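Local coordinates for protein PTS system fructose-like EIIB component 3 (PDB 4TN5) that probably accepts a phosphoryl group from the EIIA protein on an active-site cysteine and passes it on to fructose during uptake through the phosphotransferase system, at residues Ala6-Val11 and Ile37-Ala42; Met1-Ala6 and Ile54-Val59. All blocks are in the same frame, centred on the assembly; numbering follows the deposited sequence.

Contact 1: Ala6-Val11 and Ile37-Ala42; sequences AVTACV and IETQGA
The main-chain O of Glu38 is gripped from the neighbouring strand: Thr8 N donates to Glu38 O at 3.1 Å, while the CA-H of Val7 adds a weaker contact to the same oxygen. One bond before it, Glu38 N donates to Ala6 O at 2.6 Å, and one bond after it Gln40 N donates to Thr8 O. This alternating ladder pairs Ala6 to Ala9 with Ile37 to Gln40 as parallel strands, their axes 4.5 Å apart and turned by 21°. On the face carrying Val7 and Glu38, the two side chains run side by side. CG2 of Val7 lies against the aliphatic start of the glutamate, 3.7 Å from Glu38 CB, and its other branch, CG1, which chi1 of 176° sets anti to the backbone N, lies 3.9 Å from Gln40 NE2, at the amide end of that side chain. That amide nitrogen donates to Glu38 OE2 at 2.6 Å, with the acceptor in the amide plane, and so ties the two polar ends together alongside the valine. Gln40 NE2 also donates to Ala69 O, while Glu38 OE1 takes a salt bridge from Arg73 and a bond from Leu49 N, which satisfies the buried carboxylate and probably keeps it charged. On the other face Ala6 CB rests on Ile37 CG2 at 4.1 Å, on the side facing helix 18-30, where Leu24 touches the alanine. Beyond Ala9 the chain leaves the ladder at Cys10, probably the residue that carries the phosphoryl group and unmodified here, placing it just past the C-terminal end of strand 3-9. Two adjacent parallel strands joined through a helix form the beta-alpha-beta unit that opens this EIIB fold, with the active-site loop following its first strand.

Contact 2: Met1-Ala6 and Ile54-Val59; sequences MAYLVA and IRRADV
Tyr3 to Val5 and Ala57 to Val59 come together where helix 51-56 gives way to strand 59-64, and the backbones start a parallel pairing with a bridge at Leu4 and Val59. Asp58 N donates to Tyr3 O at 2.9 Å, and Val5 N to Val59 O at 3.3 Å. The aspartate side chain adds a third link: its OD2 accepts the N-H of Tyr3 at 3.0 Å, on the anti side and 22° out of the carboxylate plane. Asp58 and Tyr3 thus hold each other twice, each lending its main-chain nitrogen. The guanidinium of Arg56 lies flat over one face of the Tyr3 ring, the planes only 4° apart and the centres 4.2 Å. It is an off-centre cation-pi stack, with Arg56 NH1 nearest Tyr3 CD2, towards the rim. Chi1 of 75° puts the arginine CG between its backbone N and carbonyl carbon, and from there the extended chain carries the charged end across the ring; a salt bridge from NH2 to Asp53 steadies it, while the phenol OH is held by Ser36. Ala57 CB packs against Val5 CG1 at 3.7 Å and also touches Tyr3 CD2. On the face of the sheet bearing Leu4 and Val59, Leu4 CD1 meets Val59 CG1 at 3.6 Å, and Val98 of helix 92-103 touches both residues. The contact lies away from the active-site cysteine and sets the beginnings of two adjacent parallel strands side by side at one end of the sheet of this alpha/beta fold, its Leu4-Val59 side buried against helix 92-103.

Contacts 1 and 2 both use strand 3-9 and share Ala6, but their centres lie about 17 Å apart, on opposite sides of the centre of the chain. Contact 2 joins the start of that strand to the entry of strand 59-64, whereas contact 1 joins its later half to strand 34-41, so strand 3-9 has a parallel neighbour along each edge in the mixed sheet. Along the chain the order is 1-6, 6-11, 37-42 and 54-59: the closing segment of contact 1 comes before that of contact 2. Between them they take in strand 3-9 from its start to its C-terminal end, just before the active-site cysteine.

Contact 1: Ala6-Val11 and Ile37-Ala42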
ATOM      1  N   ALA A   6       4.450  -9.929 -12.409  1.00 39.30           N
ATOM      2  CA  ALA A   6       5.625  -9.187 -11.975  1.00 29.15           C
ATOM      3  C   ALA A   6       6.108  -8.169 -12.995  1.00 28.78           C
ATOM      4  O   ALA A   6       5.940  -8.343 -14.202  1.00 32.97           O
ATOM      5  CB  ALA A   6       6.744 -10.143 -11.622  1.00 19.47           C
ATOM      6  N   VAL A   7       6.710  -7.099 -12.490  1.00 36.04           N
ATOM      7  CA  VAL A   7       7.345  -6.104 -13.336  1.00 37.74           C
ATOM      8  C   VAL A   7       8.733  -5.782 -12.801  1.00 40.07           C
ATOM      9  O   VAL A   7       8.884  -5.354 -11.655  1.00 44.07           O
ATOM     10  CB  VAL A   7       6.526  -4.804 -13.418  1.00 42.03           C
ATOM     11  CG1 VAL A   7       7.272  -3.768 -14.241  1.00 48.42           C
ATOM     12  CG2 VAL A   7       5.153  -5.070 -14.015  1.00 38.19           C
ATOM     13  N   THR A   8       9.745  -6.007 -13.628  1.00 30.68           N
ATOM     14  CA  THR A   8      11.109  -5.644 -13.276  1.00 38.48           C
ATOM     15  C   THR A   8      11.522  -4.433 -14.100  1.00 45.40           C
ATOM     16  O   THR A   8      11.311  -4.399 -15.312  1.00 55.71           O
ATOM     17  CB  THR A   8      12.087  -6.806 -13.521  1.00 45.01           C
ATOM     18  OG1 THR A   8      12.048  -7.185 -14.902  1.00 35.77           O
ATOM     19  CG2 THR A   8      11.707  -8.005 -12.667  1.00 40.85           C
ATOM     20  N   ALA A   9      12.102  -3.432 -13.446  1.00 39.60           N
ATOM     21  CA  ALA A   9      12.442  -2.199 -14.143  1.00 48.08           C
ATOM     22  C   ALA A   9      13.799  -1.629 -13.751  1.00 57.06           C
ATOM     23  O   ALA A   9      14.152  -1.570 -12.574  1.00 54.70           O
ATOM     24  CB  ALA A   9      11.355  -1.159 -13.940  1.00 51.60           C
ATOM     25  N   CYS A  10      14.550  -1.202 -14.759  1.00 62.08           N
ATOM     26  CA  CYS A  10      15.836  -0.554 -14.551  1.00 69.23           C
ATOM     27  C   CYS A  10      16.145   0.407 -15.688  1.00 76.77           C
ATOM     28  O   CYS A  10      16.010   0.042 -16.854  1.00 75.66           O
ATOM     29  CB  CYS A  10      16.954  -1.588 -14.473  1.00 72.88           C
ATOM     30  SG  CYS A  10      18.589  -0.827 -14.533  1.00130.68           S
ATOM     31  N   VAL A  11      16.559   1.628 -15.359  1.00 89.92           N
ATOM     32  CA  VAL A  11      16.979   2.569 -16.392  1.00 94.68           C
ATOM     33  C   VAL A  11      18.246   2.115 -17.099  1.00 97.77           C
ATOM     34  O   VAL A  11      18.373   2.270 -18.312  1.00 98.71           O
ATOM     35  CB  VAL A  11      17.216   4.007 -15.856  1.00 89.01           C
ATOM     36  CG1 VAL A  11      15.910   4.662 -15.484  1.00 91.15           C
ATOM     37  CG2 VAL A  11      18.192   4.006 -14.669  1.00 89.26           C
ATOM     38  N   ILE A  37       5.892 -12.211 -16.280  1.00 38.83           N
ATOM     39  CA  ILE A  37       6.766 -11.100 -15.920  1.00 41.60           C
ATOM     40  C   ILE A  37       6.871 -10.049 -17.020  1.00 43.85           C
ATOM     41  O   ILE A  37       7.300 -10.343 -18.136  1.00 41.71           O
ATOM     42  CB  ILE A  37       8.181 -11.592 -15.564  1.00 34.72           C
ATOM     43  CG1 ILE A  37       8.108 -12.729 -14.544  1.00 35.70           C
ATOM     44  CG2 ILE A  37       9.027 -10.445 -15.035  1.00 43.25           C
ATOM     45  CD1 ILE A  37       9.458 -13.309 -14.180  1.00 40.70           C
ATOM     46  N   GLU A  38       6.479  -8.823 -16.692  1.00 46.17           N
ATOM     47  CA  GLU A  38       6.625  -7.701 -17.608  1.00 47.88           C
ATOM     48  C   GLU A  38       7.994  -7.062 -17.427  1.00 49.12           C
ATOM     49  O   GLU A  38       8.452  -6.860 -16.302  1.00 44.06           O
ATOM     50  CB  GLU A  38       5.528  -6.663 -17.372  1.00 53.40           C
ATOM     51  CG  GLU A  38       5.681  -5.389 -18.192  1.00 64.30           C
ATOM     52  CD  GLU A  38       4.519  -4.432 -18.008  1.00 63.98           C
ATOM     53  OE1 GLU A  38       3.360  -4.898 -17.995  1.00 58.01           O
ATOM     54  OE2 GLU A  38       4.763  -3.214 -17.872  1.00 60.51           O
ATOM     55  N   THR A  39       8.648  -6.753 -18.539  1.00 59.54           N
ATOM     56  CA  THR A  39       9.954  -6.112 -18.501  1.00 60.16           C
ATOM     57  C   THR A  39       9.880  -4.685 -19.029  1.00 51.80           C
ATOM     58  O   THR A  39       9.341  -4.440 -20.106  1.00 61.68           O
ATOM     59  CB  THR A  39      10.992  -6.909 -19.313  1.00 69.55           C
ATOM     60  OG1 THR A  39      11.583  -7.915 -18.479  1.00 64.30           O
ATOM     61  CG2 THR A  39      12.083  -5.989 -19.838  1.00 74.94           C
ATOM     62  N   GLN A  40      10.413  -3.745 -18.257  1.00 40.30           N
ATOM     63  CA  GLN A  40      10.507  -2.360 -18.695  1.00 51.63           C
ATOM     64  C   GLN A  40      11.960  -1.904 -18.647  1.00 58.20           C
ATOM     65  O   GLN A  40      12.532  -1.737 -17.570  1.00 64.59           O
ATOM     66  CB  GLN A  40       9.629  -1.457 -17.827  1.00 51.30           C
ATOM     67  CG  GLN A  40       8.146  -1.794 -17.889  1.00 56.02           C
ATOM     68  CD  GLN A  40       7.292  -0.841 -17.074  1.00 64.18           C
ATOM     69  OE1 GLN A  40       7.766   0.196 -16.610  1.00 61.43           O
ATOM     70  NE2 GLN A  40       6.022  -1.190 -16.894  1.00 56.60           N
ATOM     71  N   GLY A  41      12.555  -1.710 -19.819  1.00 76.85           N
ATOM     72  CA  GLY A  41      13.949  -1.317 -19.906  1.00 83.90           C
ATOM     73  C   GLY A  41      14.219  -0.344 -21.035  1.00 86.35           C
ATOM     74  O   GLY A  41      13.293   0.219 -21.619  1.00 86.08           O
ATOM     75  N   ALA A  42      15.499  -0.152 -21.346  1.00 86.07           N
ATOM     76  CA  ALA A  42      15.913   0.778 -22.392  1.00 85.77           C
ATOM     77  C   ALA A  42      15.405   0.355 -23.769  1.00 82.61           C
ATOM     78  O   ALA A  42      15.310   1.174 -24.683  1.00 84.75           O
ATOM     79  CB  ALA A  42      17.428   0.922 -22.404  1.00 89.91           C
TER

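Contact 2: Met1-Ala6 and Ile54-Val59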
HETATM    1  N   MSE A   1      -0.197 -23.439  -7.261  1.00104.46           N
HETATM    2  CA  MSE A   1      -1.475 -23.123  -7.887  1.00106.14           C
HETATM    3  C   MSE A   1      -1.791 -21.638  -7.744  1.00 94.98           C
HETATM    4  O   MSE A   1      -2.810 -21.159  -8.242  1.00 96.65           O
HETATM    5  CB  MSE A   1      -2.594 -23.966  -7.274  1.00116.86           C
HETATM    6  CG  MSE A   1      -2.916 -23.612  -5.832  1.00119.64           C
HETATM    7 SE   MSE A   1      -4.042 -24.943  -4.959  1.00111.62          SE
HETATM    8  CE  MSE A   1      -2.643 -26.157  -4.347  1.00107.13           C
ATOM      9  N   ALA A   2      -0.913 -20.917  -7.053  1.00 73.53           N
ATOM     10  CA  ALA A   2      -1.041 -19.472  -6.921  1.00 61.47           C
ATOM     11  C   ALA A   2      -0.457 -18.797  -8.155  1.00 53.82           C
ATOM     12  O   ALA A   2       0.460 -19.326  -8.783  1.00 49.00           O
ATOM     13  CB  ALA A   2      -0.337 -18.989  -5.665  1.00 58.03           C
ATOM     14  N   TYR A   3      -0.988 -17.630  -8.504  1.00 49.96           N
ATOM     15  CA  TYR A   3      -0.561 -16.947  -9.721  1.00 50.85           C
ATOM     16  C   TYR A   3      -0.039 -15.536  -9.462  1.00 52.73           C
ATOM     17  O   TYR A   3      -0.739 -14.687  -8.912  1.00 48.81           O
ATOM     18  CB  TYR A   3      -1.693 -16.921 -10.750  1.00 56.23           C
ATOM     19  CG  TYR A   3      -1.319 -16.231 -12.038  1.00 56.11           C
ATOM     20  CD1 TYR A   3      -0.239 -16.668 -12.794  1.00 52.13           C
ATOM     21  CD2 TYR A   3      -2.047 -15.145 -12.503  1.00 66.44           C
ATOM     22  CE1 TYR A   3       0.108 -16.040 -13.974  1.00 50.65           C
ATOM     23  CE2 TYR A   3      -1.709 -14.511 -13.681  1.00 70.46           C
ATOM     24  CZ  TYR A   3      -0.631 -14.962 -14.412  1.00 57.87           C
ATOM     25  OH  TYR A   3      -0.291 -14.332 -15.588  1.00 61.34           O
ATOM     26  N   LEU A   4       1.199 -15.297  -9.884  1.00 54.24           N
ATOM     27  CA  LEU A   4       1.891 -14.042  -9.628  1.00 46.51           C
ATOM     28  C   LEU A   4       2.166 -13.292 -10.927  1.00 44.03           C
ATOM     29  O   LEU A   4       2.578 -13.890 -11.916  1.00 49.33           O
ATOM     30  CB  LEU A   4       3.216 -14.334  -8.916  1.00 43.32           C
ATOM     31  CG  LEU A   4       4.202 -13.196  -8.642  1.00 50.22           C
ATOM     32  CD1 LEU A   4       3.910 -12.526  -7.311  1.00 55.75           C
ATOM     33  CD2 LEU A   4       5.631 -13.714  -8.682  1.00 46.91           C
ATOM     34  N   VAL A   5       1.926 -11.985 -10.933  1.00 36.38           N
ATOM     35  CA  VAL A   5       2.381 -11.146 -12.037  1.00 34.47           C
ATOM     36  C   VAL A   5       3.505 -10.250 -11.536  1.00 35.35           C
ATOM     37  O   VAL A   5       3.525  -9.865 -10.367  1.00 36.51           O
ATOM     38  CB  VAL A   5       1.250 -10.296 -12.654  1.00 40.72           C
ATOM     39  CG1 VAL A   5       0.205 -11.191 -13.304  1.00 40.18           C
ATOM     40  CG2 VAL A   5       0.619  -9.393 -11.607  1.00 45.73           C
ATOM     41  N   ALA A   6       4.450  -9.929 -12.409  1.00 39.30           N
ATOM     42  CA  ALA A   6       5.625  -9.187 -11.975  1.00 29.15           C
ATOM     43  C   ALA A   6       6.108  -8.169 -12.995  1.00 28.78           C
ATOM     44  O   ALA A   6       5.940  -8.343 -14.202  1.00 32.97           O
ATOM     45  CB  ALA A   6       6.744 -10.143 -11.622  1.00 19.47           C
ATOM     46  N   ILE A  54      -3.586  -9.571 -14.762  1.00 51.89           N
ATOM     47  CA  ILE A  54      -3.416  -8.749 -13.566  1.00 57.01           C
ATOM     48  C   ILE A  54      -4.632  -8.857 -12.647  1.00 62.47           C
ATOM     49  O   ILE A  54      -4.506  -8.819 -11.422  1.00 65.48           O
ATOM     50  CB  ILE A  54      -3.172  -7.267 -13.945  1.00 58.14           C
ATOM     51  CG1 ILE A  54      -1.922  -7.142 -14.817  1.00 47.77           C
ATOM     52  CG2 ILE A  54      -3.035  -6.397 -12.703  1.00 64.88           C
ATOM     53  CD1 ILE A  54      -1.586  -5.719 -15.209  1.00 55.43           C
ATOM     54  N   ARG A  55      -5.806  -9.011 -13.250  1.00 64.70           N
ATOM     55  CA  ARG A  55      -7.063  -9.054 -12.506  1.00 70.89           C
ATOM     56  C   ARG A  55      -7.356 -10.441 -11.917  1.00 63.55           C
ATOM     57  O   ARG A  55      -8.187 -10.582 -11.017  1.00 68.52           O
ATOM     58  CB  ARG A  55      -8.213  -8.553 -13.396  1.00 77.81           C
ATOM     59  CG  ARG A  55      -8.168  -7.084 -13.807  1.00 80.90           C
ATOM     60  CD  ARG A  55      -9.397  -6.702 -14.621  1.00 92.74           C
ATOM     61  NE  ARG A  55      -9.357  -5.305 -15.042  1.00 99.79           N
ATOM     62  CZ  ARG A  55      -9.735  -4.283 -14.280  1.00107.32           C
ATOM     63  NH1 ARG A  55     -10.190  -4.497 -13.053  1.00106.36           N
ATOM     64  NH2 ARG A  55      -9.654  -3.045 -14.747  1.00113.65           N
ATOM     65  N   ARG A  56      -6.657 -11.461 -12.401  1.00 61.07           N
ATOM     66  CA  ARG A  56      -6.833 -12.803 -11.856  1.00 62.31           C
ATOM     67  C   ARG A  56      -5.596 -13.257 -11.092  1.00 69.88           C
ATOM     68  O   ARG A  56      -5.556 -14.366 -10.557  1.00 75.07           O
ATOM     69  CB  ARG A  56      -7.160 -13.802 -12.962  1.00 58.41           C
ATOM     70  CG  ARG A  56      -5.970 -14.164 -13.815  1.00 64.62           C
ATOM     71  CD  ARG A  56      -6.369 -15.064 -14.961  1.00 68.82           C
ATOM     72  NE  ARG A  56      -5.238 -15.315 -15.843  1.00 71.43           N
ATOM     73  CZ  ARG A  56      -4.316 -16.244 -15.619  1.00 68.21           C
ATOM     74  NH1 ARG A  56      -4.395 -17.009 -14.539  1.00 64.38           N
ATOM     75  NH2 ARG A  56      -3.315 -16.407 -16.473  1.00 62.86           N
ATOM     76  N   ALA A  57      -4.582 -12.399 -11.052  1.00 63.77           N
ATOM     77  CA  ALA A  57      -3.390 -12.671 -10.263  1.00 51.54           C
ATOM     78  C   ALA A  57      -3.728 -12.541  -8.786  1.00 58.89           C
ATOM     79  O   ALA A  57      -4.502 -11.668  -8.394  1.00 59.89           O
ATOM     80  CB  ALA A  57      -2.273 -11.715 -10.637  1.00 43.96           C
ATOM     81  N   ASP A  58      -3.152 -13.414  -7.970  1.00 48.96           N
ATOM     82  CA  ASP A  58      -3.408 -13.385  -6.537  1.00 43.89           C
ATOM     83  C   ASP A  58      -2.556 -12.323  -5.853  1.00 46.09           C
ATOM     84  O   ASP A  58      -2.905 -11.829  -4.780  1.00 54.83           O
ATOM     85  CB  ASP A  58      -3.152 -14.760  -5.922  1.00 48.84           C
ATOM     86  CG  ASP A  58      -4.047 -15.835  -6.508  1.00 64.56           C
ATOM     87  OD1 ASP A  58      -5.173 -16.016  -5.997  1.00 73.92           O
ATOM     88  OD2 ASP A  58      -3.624 -16.499  -7.477  1.00 66.16           O
ATOM     89  N   VAL A  59      -1.442 -11.971  -6.488  1.00 47.67           N
ATOM     90  CA  VAL A  59      -0.530 -10.965  -5.956  1.00 32.42           C
ATOM     91  C   VAL A  59       0.437 -10.507  -7.045  1.00 34.75           C
ATOM     92  O   VAL A  59       0.795 -11.280  -7.934  1.00 48.50           O
ATOM     93  CB  VAL A  59       0.250 -11.505  -4.728  1.00 35.57           C
ATOM     94  CG1 VAL A  59       1.074 -12.721  -5.109  1.00 39.86           C
ATOM     95  CG2 VAL A  59       1.125 -10.421  -4.104  1.00 33.23           C
TER